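Putative acyl-CoA dehydrogenase (PDB 5JSC) binds flavin-adenine dinucleotide and belongs to the acyl-CoA dehydrogenase family of flavoproteins, with helical N- and C-terminal domains and a middle beta domain, assembled here as a tetramer. Local coordinates at residues D87-C92 with A321-D326; L93-L98 with T263-A268; Q112-G117 with R256-F261; D312-L317 with W340-G345. All blocks are in the same frame, centred on the assembly; numbering follows the deposited sequence. Where two conformers were deposited one is given.

Interaction 1: residues D87-C92 with A321-D326. With SO4 (sulfate ion), chain Q.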
loop_
_atom_site.group_PDB
_atom_site.type_symbol
_atom_site.label_atom_id
_atom_site.label_comp_id
_atom_site.label_asym_id
_atom_site.label_seq_id
_atom_site.Cartn_x
_atom_site.Cartn_y
_atom_site.Cartn_z
ATOM N N ASP C 87 -27.011 22.842 -7.191
ATOM C CA ASP C 87 -25.799 23.316 -6.523
ATOM C C ASP C 87 -25.059 22.093 -5.990
ATOM O O ASP C 87 -25.422 21.548 -4.944
ATOM C CB ASP C 87 -26.184 24.299 -5.417
ATOM C CG ASP C 87 -24.993 24.932 -4.708
ATOM O OD1 ASP C 87 -23.874 24.387 -4.744
ATOM O OD2 ASP C 87 -25.195 26.000 -4.081
ATOM N N THR C 88 -24.024 21.655 -6.728
ATOM C CA THR C 88 -23.297 20.442 -6.364
ATOM C C THR C 88 -22.604 20.599 -5.023
ATOM O O THR C 88 -22.570 19.662 -4.220
ATOM C CB THR C 88 -22.253 20.095 -7.436
ATOM O OG1 THR C 88 -22.779 20.379 -8.737
ATOM C CG2 THR C 88 -21.893 18.621 -7.361
ATOM N N ARG C 89 -22.036 21.776 -4.765
ATOM C CA ARG C 89 -21.387 21.999 -3.477
ATOM C C ARG C 89 -22.384 21.863 -2.333
ATOM O O ARG C 89 -22.068 21.286 -1.281
ATOM C CB ARG C 89 -20.724 23.376 -3.460
ATOM C CG ARG C 89 -19.487 23.443 -4.363
ATOM C CD ARG C 89 -19.012 24.867 -4.605
ATOM N NE ARG C 89 -19.908 25.563 -5.519
ATOM C CZ ARG C 89 -19.774 26.834 -5.871
ATOM N NH1 ARG C 89 -18.781 27.557 -5.369
ATOM N NH2 ARG C 89 -20.634 27.386 -6.722
ATOM N N ALA C 90 -23.597 22.385 -2.518
ATOM C CA ALA C 90 -24.617 22.257 -1.485
ATOM C C ALA C 90 -25.013 20.801 -1.270
ATOM O O ALA C 90 -25.068 20.331 -0.125
ATOM C CB ALA C 90 -25.835 23.106 -1.842
ATOM N N VAL C 91 -25.296 20.065 -2.355
ATOM C CA VAL C 91 -25.674 18.658 -2.201
ATOM C C VAL C 91 -24.568 17.881 -1.492
ATOM O O VAL C 91 -24.833 17.046 -0.613
ATOM C CB VAL C 91 -26.011 18.029 -3.565
ATOM C CG1 VAL C 91 -26.212 16.517 -3.407
ATOM C CG2 VAL C 91 -27.270 18.667 -4.147
ATOM N N CYS C 92 -23.312 18.171 -1.838
ATOM C CA CYS C 92 -22.191 17.488 -1.199
ATOM C C CYS C 92 -22.095 17.829 0.287
ATOM O O CYS C 92 -21.885 16.937 1.118
ATOM C CB CYS C 92 -20.893 17.832 -1.928
ATOM S SG CYS C 92 -20.747 16.976 -3.513
ATOM N N ALA C 321 -14.293 18.897 -7.543
ATOM C CA ALA C 321 -15.264 18.410 -8.520
ATOM C C ALA C 321 -16.588 19.155 -8.411
ATOM O O ALA C 321 -17.189 19.516 -9.433
ATOM C CB ALA C 321 -15.485 16.905 -8.348
ATOM N N ALA C 322 -17.065 19.391 -7.187
ATOM C CA ALA C 322 -18.348 20.075 -7.032
ATOM C C ALA C 322 -18.256 21.521 -7.502
ATOM O O ALA C 322 -19.142 22.006 -8.220
ATOM C CB ALA C 322 -18.816 20.003 -5.576
ATOM N N TRP C 323 -17.174 22.214 -7.136
ATOM C CA TRP C 323 -16.969 23.576 -7.618
ATOM C C TRP C 323 -16.917 23.614 -9.144
ATOM O O TRP C 323 -17.527 24.488 -9.781
ATOM C CB TRP C 323 -15.685 24.154 -7.008
ATOM C CG TRP C 323 -15.235 25.416 -7.674
ATOM C CD1 TRP C 323 -15.626 26.697 -7.372
ATOM C CD2 TRP C 323 -14.332 25.521 -8.776
ATOM N NE1 TRP C 323 -15.015 27.589 -8.220
ATOM C CE2 TRP C 323 -14.217 26.895 -9.094
ATOM C CE3 TRP C 323 -13.603 24.588 -9.529
ATOM C CZ2 TRP C 323 -13.402 27.357 -10.128
ATOM C CZ3 TRP C 323 -12.792 25.057 -10.562
ATOM C CH2 TRP C 323 -12.699 26.429 -10.844
ATOM N N LEU C 324 -16.204 22.665 -9.752
ATOM C CA LEU C 324 -16.055 22.660 -11.202
ATOM C C LEU C 324 -17.392 22.426 -11.897
ATOM O O LEU C 324 -17.723 23.119 -12.874
ATOM C CB LEU C 324 -15.028 21.601 -11.609
ATOM C CG LEU C 324 -14.731 21.493 -13.103
ATOM C CD1 LEU C 324 -14.331 22.851 -13.692
ATOM C CD2 LEU C 324 -13.637 20.442 -13.336
ATOM N N ARG C 325 -18.181 21.466 -11.411
ATOM C CA ARG C 325 -19.497 21.254 -12.003
ATOM C C ARG C 325 -20.360 22.498 -11.854
ATOM O O ARG C 325 -21.142 22.836 -12.759
ATOM C CB ARG C 325 -20.189 20.049 -11.363
ATOM C CG ARG C 325 -21.407 19.620 -12.151
ATOM C CD ARG C 325 -22.318 18.606 -11.453
ATOM N NE ARG C 325 -23.556 18.567 -12.212
ATOM C CZ ARG C 325 -24.665 19.240 -11.917
ATOM N NH1 ARG C 325 -24.753 19.958 -10.813
ATOM N NH2 ARG C 325 -25.713 19.147 -12.714
ATOM N N ASP C 326 -20.197 23.219 -10.746
ATOM C CA ASP C 326 -20.950 24.445 -10.502
ATOM C C ASP C 326 -20.457 25.628 -11.328
ATOM O O ASP C 326 -21.057 26.714 -11.246
ATOM C CB ASP C 326 -20.913 24.783 -9.008
ATOM C CG ASP C 326 -21.736 23.812 -8.175
ATOM O OD1 ASP C 326 -22.577 23.084 -8.753
ATOM O OD2 ASP C 326 -21.569 23.782 -6.940
HETATM S S SO4 Q . -19.208 30.523 -7.637
HETATM O O1 SO4 Q . -19.076 31.963 -7.833
HETATM O O2 SO4 Q . -20.620 30.183 -7.469
HETATM O O3 SO4 Q . -18.684 29.820 -8.803
HETATM O O4 SO4 Q . -18.456 30.118 -6.452
#

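Interaction 2: residues L93-L98 with T263-A268. With EDO (1,2-ethanediol), chain O.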
loop_
_atom_site.group_PDB
_atom_site.type_symbol
_atom_site.label_atom_id
_atom_site.label_comp_id
_atom_site.label_asym_id
_atom_site.label_seq_id
_atom_site.Cartn_x
_atom_site.Cartn_y
_atom_site.Cartn_z
ATOM N N LEU C 93 -22.237 19.108 0.646
ATOM C CA LEU C 93 -22.196 19.463 2.062
ATOM C C LEU C 93 -23.334 18.801 2.831
ATOM O O LEU C 93 -23.163 18.412 3.997
ATOM C CB LEU C 93 -22.249 20.987 2.227
ATOM C CG LEU C 93 -20.962 21.737 1.872
ATOM C CD1 LEU C 93 -21.231 23.247 1.778
ATOM C CD2 LEU C 93 -19.886 21.454 2.899
ATOM N N LEU C 94 -24.511 18.683 2.209
ATOM C CA LEU C 94 -25.631 18.017 2.873
ATOM C C LEU C 94 -25.329 16.542 3.114
ATOM O O LEU C 94 -25.486 16.043 4.234
ATOM C CB LEU C 94 -26.910 18.181 2.053
ATOM C CG LEU C 94 -27.439 19.620 1.969
ATOM C CD1 LEU C 94 -28.598 19.685 0.994
ATOM C CD2 LEU C 94 -27.868 20.128 3.352
ATOM N N ARG C 95 -24.890 15.823 2.074
ATOM C CA ARG C 95 -24.573 14.408 2.267
ATOM C C ARG C 95 -23.404 14.223 3.226
ATOM O O ARG C 95 -23.426 13.323 4.080
ATOM C CB ARG C 95 -24.265 13.737 0.928
ATOM C CG ARG C 95 -25.488 13.446 0.086
ATOM C CD ARG C 95 -25.181 12.337 -0.930
ATOM N NE ARG C 95 -25.089 11.013 -0.301
ATOM C CZ ARG C 95 -24.976 9.871 -0.975
ATOM N NH1 ARG C 95 -24.930 9.882 -2.306
ATOM N NH2 ARG C 95 -24.922 8.714 -0.319
ATOM N N GLU C 96 -22.366 15.053 3.098
ATOM C CA GLU C 96 -21.230 14.941 4.013
ATOM C C GLU C 96 -21.677 15.088 5.464
ATOM O O GLU C 96 -21.328 14.265 6.321
ATOM C CB GLU C 96 -20.164 15.984 3.677
ATOM C CG GLU C 96 -18.968 15.861 4.585
ATOM C CD GLU C 96 -17.996 17.010 4.481
ATOM O OE1 GLU C 96 -17.908 17.655 3.419
ATOM O OE2 GLU C 96 -17.290 17.266 5.481
ATOM N N THR C 97 -22.468 16.125 5.758
ATOM C CA THR C 97 -22.892 16.355 7.135
ATOM C C THR C 97 -23.852 15.274 7.607
ATOM O O THR C 97 -23.724 14.769 8.728
ATOM C CB THR C 97 -23.537 17.731 7.258
ATOM O OG1 THR C 97 -22.639 18.709 6.727
ATOM C CG2 THR C 97 -23.847 18.071 8.723
ATOM N N LEU C 98 -24.815 14.896 6.769
ATOM C CA LEU C 98 -25.745 13.843 7.166
ATOM C C LEU C 98 -25.011 12.537 7.434
ATOM O O LEU C 98 -25.217 11.903 8.475
ATOM C CB LEU C 98 -26.815 13.651 6.096
ATOM C CG LEU C 98 -27.881 14.744 6.032
ATOM C CD1 LEU C 98 -28.658 14.622 4.724
ATOM C CD2 LEU C 98 -28.817 14.678 7.232
ATOM N N THR C 263 -20.194 12.637 -7.246
ATOM C CA THR C 263 -19.455 13.481 -6.309
ATOM C C THR C 263 -20.131 13.505 -4.939
ATOM O O THR C 263 -19.450 13.594 -3.906
ATOM C CB THR C 263 -19.314 14.899 -6.869
ATOM O OG1 THR C 263 -18.848 14.823 -8.222
ATOM C CG2 THR C 263 -18.307 15.713 -6.056
ATOM N N SER C 264 -21.461 13.390 -4.908
ATOM C CA SER C 264 -22.164 13.329 -3.634
ATOM C C SER C 264 -21.897 12.021 -2.893
ATOM O O SER C 264 -21.923 12.015 -1.660
ATOM C CB SER C 264 -23.673 13.549 -3.850
ATOM O OG SER C 264 -24.362 12.346 -4.166
ATOM N N VAL C 265 -21.643 10.911 -3.609
ATOM C CA VAL C 265 -21.222 9.679 -2.936
ATOM C C VAL C 265 -19.855 9.874 -2.311
ATOM O O VAL C 265 -19.583 9.386 -1.206
ATOM C CB VAL C 265 -21.196 8.485 -3.913
ATOM C CG1 VAL C 265 -20.651 7.212 -3.223
ATOM C CG2 VAL C 265 -22.576 8.223 -4.464
ATOM N N ALA C 266 -18.966 10.567 -3.023
ATOM C CA ALA C 266 -17.679 10.929 -2.445
ATOM C C ALA C 266 -17.864 11.756 -1.184
ATOM O O ALA C 266 -17.164 11.544 -0.188
ATOM C CB ALA C 266 -16.841 11.685 -3.472
ATOM N N ALA C 267 -18.818 12.692 -1.205
ATOM C CA ALA C 267 -19.066 13.523 -0.030
ATOM C C ALA C 267 -19.593 12.695 1.140
ATOM O O ALA C 267 -19.191 12.910 2.291
ATOM C CB ALA C 267 -20.038 14.647 -0.390
ATOM N N ALA C 268 -20.493 11.745 0.872
ATOM C CA ALA C 268 -20.969 10.880 1.952
ATOM C C ALA C 268 -19.826 10.063 2.537
ATOM O O ALA C 268 -19.707 9.939 3.763
ATOM C CB ALA C 268 -22.087 9.958 1.460
HETATM C C1 EDO O . -15.504 20.241 3.625
HETATM O O1 EDO O . -15.415 18.825 3.770
HETATM C C2 EDO O . -16.671 20.771 4.444
HETATM O O2 EDO O . -16.703 20.123 5.718
#

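Interaction 3: residues Q112-G117 with R256-F261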
loop_
_atom_site.group_PDB
_atom_site.type_symbol
_atom_site.label_atom_id
_atom_site.label_comp_id
_atom_site.label_asym_id
_atom_site.label_seq_id
_atom_site.Cartn_x
_atom_site.Cartn_y
_atom_site.Cartn_z
ATOM N N GLN C 112 -33.442 11.107 -2.856
ATOM C CA GLN C 112 -34.300 12.142 -3.416
ATOM C C GLN C 112 -33.598 12.887 -4.541
ATOM O O GLN C 112 -34.259 13.376 -5.459
ATOM C CB GLN C 112 -34.740 13.111 -2.321
ATOM C CG GLN C 112 -35.613 12.470 -1.251
ATOM C CD GLN C 112 -36.868 11.850 -1.829
ATOM O OE1 GLN C 112 -36.936 10.636 -2.023
ATOM N NE2 GLN C 112 -37.876 12.685 -2.112
ATOM N N GLY C 113 -32.271 12.983 -4.488
ATOM C CA GLY C 113 -31.494 13.531 -5.581
ATOM C C GLY C 113 -31.331 12.551 -6.730
ATOM O O GLY C 113 -31.799 12.805 -7.841
ATOM N N LEU C 114 -30.669 11.416 -6.475
ATOM C CA LEU C 114 -30.384 10.469 -7.554
ATOM C C LEU C 114 -31.665 9.982 -8.229
ATOM O O LEU C 114 -31.725 9.878 -9.464
ATOM C CB LEU C 114 -29.581 9.287 -7.001
ATOM C CG LEU C 114 -29.270 8.180 -8.016
ATOM C CD1 LEU C 114 -28.349 8.688 -9.112
ATOM C CD2 LEU C 114 -28.659 6.971 -7.299
ATOM N N GLY C 115 -32.702 9.690 -7.440
ATOM C CA GLY C 115 -33.947 9.178 -7.985
ATOM C C GLY C 115 -34.724 10.172 -8.816
ATOM O O GLY C 115 -35.529 9.759 -9.657
ATOM N N SER C 116 -34.529 11.473 -8.592
ATOM C CA SER C 116 -35.219 12.472 -9.396
ATOM C C SER C 116 -34.323 13.151 -10.419
ATOM O O SER C 116 -34.832 13.914 -11.245
ATOM C CB SER C 116 -35.850 13.551 -8.500
ATOM O OG SER C 116 -34.856 14.345 -7.859
ATOM N N GLY C 117 -33.011 12.904 -10.388
ATOM C CA GLY C 117 -32.104 13.676 -11.222
ATOM C C GLY C 117 -32.392 13.548 -12.707
ATOM O O GLY C 117 -32.244 14.512 -13.461
ATOM N N ARG C 256 -25.483 10.890 -17.337
ATOM C CA ARG C 256 -25.454 12.280 -16.892
ATOM C C ARG C 256 -25.991 12.422 -15.475
ATOM O O ARG C 256 -25.522 13.279 -14.715
ATOM C CB ARG C 256 -26.258 13.159 -17.847
ATOM C CG ARG C 256 -25.570 13.395 -19.186
ATOM C CD ARG C 256 -26.503 14.108 -20.160
ATOM N NE ARG C 256 -26.916 15.417 -19.657
ATOM C CZ ARG C 256 -28.078 16.001 -19.943
ATOM N NH1 ARG C 256 -28.961 15.390 -20.725
ATOM N NH2 ARG C 256 -28.363 17.194 -19.440
ATOM N N THR C 257 -26.972 11.597 -15.105
ATOM C CA THR C 257 -27.483 11.633 -13.740
ATOM C C THR C 257 -26.416 11.166 -12.759
ATOM O O THR C 257 -26.196 11.790 -11.713
ATOM C CB THR C 257 -28.746 10.773 -13.639
ATOM O OG1 THR C 257 -29.723 11.244 -14.584
ATOM C CG2 THR C 257 -29.339 10.841 -12.237
ATOM N N LEU C 258 -25.728 10.078 -13.093
ATOM C CA LEU C 258 -24.643 9.594 -12.246
ATOM C C LEU C 258 -23.495 10.596 -12.146
ATOM O O LEU C 258 -22.829 10.673 -11.105
ATOM C CB LEU C 258 -24.144 8.251 -12.784
ATOM C CG LEU C 258 -25.124 7.105 -12.538
ATOM C CD1 LEU C 258 -24.816 5.950 -13.479
ATOM C CD2 LEU C 258 -25.047 6.650 -11.077
ATOM N N ASP C 259 -23.237 11.362 -13.210
ATOM C CA ASP C 259 -22.163 12.350 -13.155
ATOM C C ASP C 259 -22.445 13.425 -12.120
ATOM O O ASP C 259 -21.509 13.968 -11.517
ATOM C CB ASP C 259 -21.963 12.998 -14.522
ATOM C CG ASP C 259 -21.167 12.133 -15.466
ATOM O OD1 ASP C 259 -20.512 11.174 -15.000
ATOM O OD2 ASP C 259 -21.184 12.427 -16.685
ATOM N N ILE C 260 -23.717 13.757 -11.907
ATOM C CA ILE C 260 -24.065 14.686 -10.841
ATOM C C ILE C 260 -23.794 14.054 -9.485
ATOM O O ILE C 260 -23.105 14.626 -8.632
ATOM C CB ILE C 260 -25.538 15.111 -10.957
ATOM C CG1 ILE C 260 -25.811 15.727 -12.328
ATOM C CG2 ILE C 260 -25.910 16.064 -9.814
ATOM C CD1 ILE C 260 -27.271 16.057 -12.543
ATOM N N PHE C 261 -24.344 12.873 -9.250
ATOM C CA PHE C 261 -24.389 12.410 -7.875
ATOM C C PHE C 261 -23.197 11.554 -7.460
ATOM O O PHE C 261 -23.038 11.314 -6.264
ATOM C CB PHE C 261 -25.725 11.708 -7.629
ATOM C CG PHE C 261 -26.879 12.675 -7.646
ATOM C CD1 PHE C 261 -27.117 13.487 -6.551
ATOM C CD2 PHE C 261 -27.655 12.842 -8.778
ATOM C CE1 PHE C 261 -28.137 14.414 -6.562
ATOM C CE2 PHE C 261 -28.690 13.769 -8.796
ATOM C CZ PHE C 261 -28.926 14.559 -7.689
#

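Interaction 4: residues D312-L317 with W340-G345. With SO4 (sulfate ion), chain P.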
loop_
_atom_site.group_PDB
_atom_site.type_symbol
_atom_site.label_atom_id
_atom_site.label_comp_id
_atom_site.label_asym_id
_atom_site.label_seq_id
_atom_site.Cartn_x
_atom_site.Cartn_y
_atom_site.Cartn_z
ATOM N N ASP C 312 -8.313 15.074 4.151
ATOM C CA ASP C 312 -8.126 16.352 3.459
ATOM C C ASP C 312 -7.988 16.156 1.956
ATOM O O ASP C 312 -8.543 16.935 1.174
ATOM C CB ASP C 312 -6.920 17.106 4.023
ATOM C CG ASP C 312 -7.278 17.931 5.242
ATOM O OD1 ASP C 312 -8.373 17.706 5.817
ATOM O OD2 ASP C 312 -6.465 18.800 5.632
ATOM N N SER C 313 -7.269 15.120 1.517
ATOM C CA SER C 313 -7.180 14.899 0.079
ATOM C C SER C 313 -8.545 14.528 -0.491
ATOM O O SER C 313 -8.908 14.998 -1.576
ATOM C CB SER C 313 -6.122 13.840 -0.250
ATOM O OG SER C 313 -6.361 12.622 0.417
ATOM N N SER C 314 -9.329 13.724 0.240
ATOM C CA SER C 314 -10.684 13.406 -0.206
ATOM C C SER C 314 -11.535 14.664 -0.293
ATOM O O SER C 314 -12.219 14.898 -1.295
ATOM C CB SER C 314 -11.338 12.397 0.735
ATOM O OG SER C 314 -10.665 11.151 0.690
ATOM N N ALA C 315 -11.503 15.488 0.755
ATOM C CA ALA C 315 -12.337 16.683 0.769
ATOM C C ALA C 315 -11.966 17.633 -0.365
ATOM O O ALA C 315 -12.852 18.202 -1.018
ATOM C CB ALA C 315 -12.220 17.385 2.122
ATOM N N LEU C 316 -10.667 17.827 -0.605
ATOM C CA LEU C 316 -10.236 18.683 -1.706
ATOM C C LEU C 316 -10.722 18.142 -3.046
ATOM O O LEU C 316 -11.199 18.909 -3.892
ATOM C CB LEU C 316 -8.714 18.831 -1.689
ATOM C CG LEU C 316 -8.207 19.760 -0.565
ATOM C CD1 LEU C 316 -6.722 19.510 -0.243
ATOM C CD2 LEU C 316 -8.443 21.234 -0.940
ATOM N N LEU C 317 -10.629 16.819 -3.253
ATOM C CA LEU C 317 -11.129 16.239 -4.501
ATOM C C LEU C 317 -12.644 16.370 -4.627
ATOM O O LEU C 317 -13.153 16.644 -5.726
ATOM C CB LEU C 317 -10.713 14.776 -4.605
ATOM C CG LEU C 317 -9.227 14.533 -4.843
ATOM C CD1 LEU C 317 -8.927 13.062 -4.576
ATOM C CD2 LEU C 317 -8.845 14.889 -6.264
ATOM N N TRP C 340 -13.936 7.586 -6.309
ATOM C CA TRP C 340 -12.913 6.570 -6.082
ATOM C C TRP C 340 -12.106 6.863 -4.823
ATOM O O TRP C 340 -12.042 6.040 -3.896
ATOM C CB TRP C 340 -12.027 6.525 -7.332
ATOM C CG TRP C 340 -10.692 5.835 -7.263
ATOM C CD1 TRP C 340 -10.231 4.963 -6.317
ATOM C CD2 TRP C 340 -9.649 5.971 -8.228
ATOM N NE1 TRP C 340 -8.949 4.556 -6.638
ATOM C CE2 TRP C 340 -8.580 5.163 -7.812
ATOM C CE3 TRP C 340 -9.519 6.707 -9.416
ATOM C CZ2 TRP C 340 -7.389 5.086 -8.527
ATOM C CZ3 TRP C 340 -8.333 6.626 -10.121
ATOM C CH2 TRP C 340 -7.288 5.814 -9.681
ATOM N N HIS C 341 -11.474 8.035 -4.764
ATOM C CA HIS C 341 -10.544 8.331 -3.672
ATOM C C HIS C 341 -11.264 8.411 -2.331
ATOM O O HIS C 341 -10.784 7.889 -1.313
ATOM C CB HIS C 341 -9.823 9.647 -3.967
ATOM C CG HIS C 341 -8.731 9.979 -3.000
ATOM N ND1 HIS C 341 -8.974 10.454 -1.727
ATOM C CD2 HIS C 341 -7.385 9.946 -3.140
ATOM C CE1 HIS C 341 -7.823 10.665 -1.116
ATOM N NE2 HIS C 341 -6.843 10.371 -1.953
ATOM N N ALA C 342 -12.404 9.094 -2.297
ATOM C CA ALA C 342 -13.055 9.292 -1.005
ATOM C C ALA C 342 -13.631 7.989 -0.464
ATOM O O ALA C 342 -13.609 7.759 0.747
ATOM C CB ALA C 342 -14.137 10.369 -1.121
ATOM N N SER C 343 -14.162 7.120 -1.332
ATOM C CA SER C 343 -14.735 5.874 -0.826
ATOM C C SER C 343 -13.641 4.903 -0.401
ATOM O O SER C 343 -13.735 4.286 0.671
ATOM C CB SER C 343 -15.651 5.233 -1.876
ATOM O OG SER C 343 -14.942 4.907 -3.063
ATOM N N GLU C 344 -12.588 4.768 -1.215
ATOM C CA GLU C 344 -11.480 3.900 -0.824
ATOM C C GLU C 344 -10.765 4.450 0.395
ATOM O O GLU C 344 -10.374 3.691 1.293
ATOM C CB GLU C 344 -10.490 3.731 -1.975
ATOM C CG GLU C 344 -11.028 2.947 -3.168
ATOM C CD GLU C 344 -11.236 1.472 -2.870
ATOM O OE1 GLU C 344 -12.182 0.883 -3.432
ATOM O OE2 GLU C 344 -10.449 0.892 -2.079
ATOM N N GLY C 345 -10.594 5.773 0.443
ATOM C CA GLY C 345 -9.933 6.384 1.581
ATOM C C GLY C 345 -10.747 6.266 2.855
ATOM O O GLY C 345 -10.199 5.979 3.924
HETATM S S SO4 P . -3.990 9.914 0.664
HETATM O O1 SO4 P . -4.348 11.298 0.982
HETATM O O2 SO4 P . -3.799 9.785 -0.779
HETATM O O3 SO4 P . -5.073 9.016 1.092
HETATM O O4 SO4 P . -2.731 9.598 1.341
#

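Interaction 1: residues D87-C92 with A321-D326
Asp326, just past helix 298-325, turns its carboxylate into the N-terminal end of helix 88-101, so an aspartate from the C-terminal domain joins the helix's own N-cap, Asp87, in meeting its first turn. The short axes run nearly antiparallel, at 148°. Among the hydrogen bonds, Asp326 OD1 takes Thr88 N at 2.9 Å through its syn lone pair, and also Thr88 OG1 at 2.7 Å from above the carboxylate plane. Arg89 N reaches Asp326 OD2 at 3.0 Å on the syn side, a little out of that plane. Together with Arg89 NE, four donors hold the carboxylate, two on each oxygen, and fix its rotation. Asp87 OD1 meanwhile caps Ala90 N. Asp87 OD1 lies 3.2 Å from Asp326 OD2, a close pair of like charges probably eased by the salt bridges of Arg29 to Asp87 and of Arg89 to Asp326. Apolar contact centres on Ala322 CB, which meets Thr88 CG2, Arg89 CG and, more loosely, Cys92 SG. Of the charged groups, Arg325 NH1 donates to Thr88 OG1, which lies in its guanidinium plane. The Arg89 chain bends at chi3 (-74°), and its NH1 and NH2 hold a sulfate while NE salt-bridges to the anti lone pair of Asp326 OD2 at 2.8 Å.

Interaction 2: residues L93-L98 with T263-A268
Arg95 makes the largest single contribution, lying along helix 250-286 while the two backbones run side by side, axes 7.6 Å apart and crossing at -27°. Its chain leaves CB with CG beside the backbone N and then bends at chi3 (73°), which brings the guanidinium down along Ser264, Val265 and Ala268. Arg95 NH1 donates to Ser264 OG at 3.1 Å, the oxygen lying near the guanidinium plane at its edge. Over one face of the group sit Ser264 O and Val265 CA, and the CB of Ala268 approaches Arg95 NH2 to 3.6 Å from an oblique direction. The rest of the polar end is held outside the pair: NE forms a salt bridge with Asp106, and Ser264 OG is also bonded to Phe261 O. The buried guanidinium thus has a carboxylate to balance it.

Glu96 comes next, where the backbones draw closest, its CA 4.6 Å from that of Ala268. Glu96 CA also makes a CH...O contact with Ala267 O at 3.4 Å, and its CB passes the methyl of Ala267. CG is anti to the backbone N (-178°) and the chain is extended, so the carboxylate ends beyond the interface, held by Tyr319 and Arg274 and hydrogen-bonded by both hydroxyls of a 1,2-ethanediol, O1 to OE1 and O2 to OE2. Small alanines allowing close parallel helices, with one long arginine lying along the neighbouring helix, join the N- and C-terminal helical domains of the acyl-CoA dehydrogenase fold.

Interaction 3: residues Q112-G117 with R256-F261
Ser116 OG donates to Gln112 O at 2.7 Å, in the carbonyl plane, on a turn of helix 103-122 whose other side receives the ring of Phe261. Backbone bonds here are partly weak, Gly117 N to Gly113 O among them, and this side-chain bond adds a further tie within the turn.

Phe261 carries the contact. Its ring lies flat on backbone, CZ coming within 3.3 Å of Gly113 C, and Leu114 N stands over the ring centre, 3.7 Å above the plane. The opposite face is touched by Ile260 CG2 of its own helix, so the ring is sandwiched. Gly117 CA meets its edge, 4.2 Å from Phe261 CE2. Gly113 and Gly117 have no side chains, so the ring can lie directly against the main chain.

A second set of contacts gathers round Leu114. With CG anti to the backbone N (177°), its CD1 touches Thr257 CG2 at 3.9 Å, Leu258 CD2 at 4.3 Å and Phe261 CD2. Leu114 and Thr257 meet at about a right angle. Thr257 OG1 is bonded to Leu253 O in its own helix; CG2, anti to the backbone N, makes the contact with Leu114.

The two helices run antiparallel, axes 9.4 Å apart. Leu114 and Thr257 also touch Phe144 of strand 144-145, and the Leu114 side chain comes to about 5 Å, at the nearest atoms, from the bound flavin-adenine dinucleotide. Farther along helix 103-122, Leu121 packs on Thr257 and Ile260, while helix 125-136 lies against Ser116.

Interaction 4: residues D312-L317 with W340-G345
Helices 298-325 and 332-356 run antiparallel here, with axes 8.8 Å apart at 151° and closest at Ser314 and Ala342, whose CA atoms are 4.8 Å apart. His341 is the largest contributor. Its CG is anti to the backbone N (-173°), which swings the imidazole across the gap to helix 298-325. His341 ND1 donates to Ser314 OG at 3.0 Å, the oxygen lying within a few degrees of the ring plane, and Ser314 OG is also tied to Thr310 O. One face of the imidazole is occupied by Leu317: CD1 stands 3.8 Å from the His341 ring centroid, a CH-pi contact, 25° off the ring normal. In this conformer, one of two modelled for His341, the in-plane bond at the edge and the methyl over the face would together limit the ring's rotation. Ser314 CB packs on the methyl of Ala342 at 3.9 Å.

A sulfate ion lies beyond the imidazole edge, close to Ser313 OG and within a weak bond of His341 NE2. His341 of the second subunit also binds it, so this helical hairpin of the C-terminal domain lies at a subunit interface. Across that interface, Leu309 of the second subunit packs on Leu317. With ND1 giving its hydrogen to Ser314 and NE2 facing an anion, the setting might favour a protonated imidazole, though the NE2 bond is weak and Ser313, like His341, has two conformers.

How the interactions relate
Interactions 1, 2 and 3 each fasten the N-terminal helical domain to the C-terminal one, whereas interaction 4 joins two helices within the latter. Helix 88-101 serves interactions 1 and 2, helix 250-286 serves 2 and 3, and helix 298-325 serves 1 and 4. Along the chain, contacts 1 to 3 close like brackets, with 3 innermost, and 4 crosses 1. Interactions 1 and 2 have centres 10 Å apart and touch where Cys92 meets Thr263. Ala266 links interaction 2 to Ala342 of interaction 4, while 3 and 4 stay about 20 Å apart, centre to centre. One continuous helical core thus runs from the flavin side, at interaction 3, to the second subunit, which interactions 1 and 4 both touch.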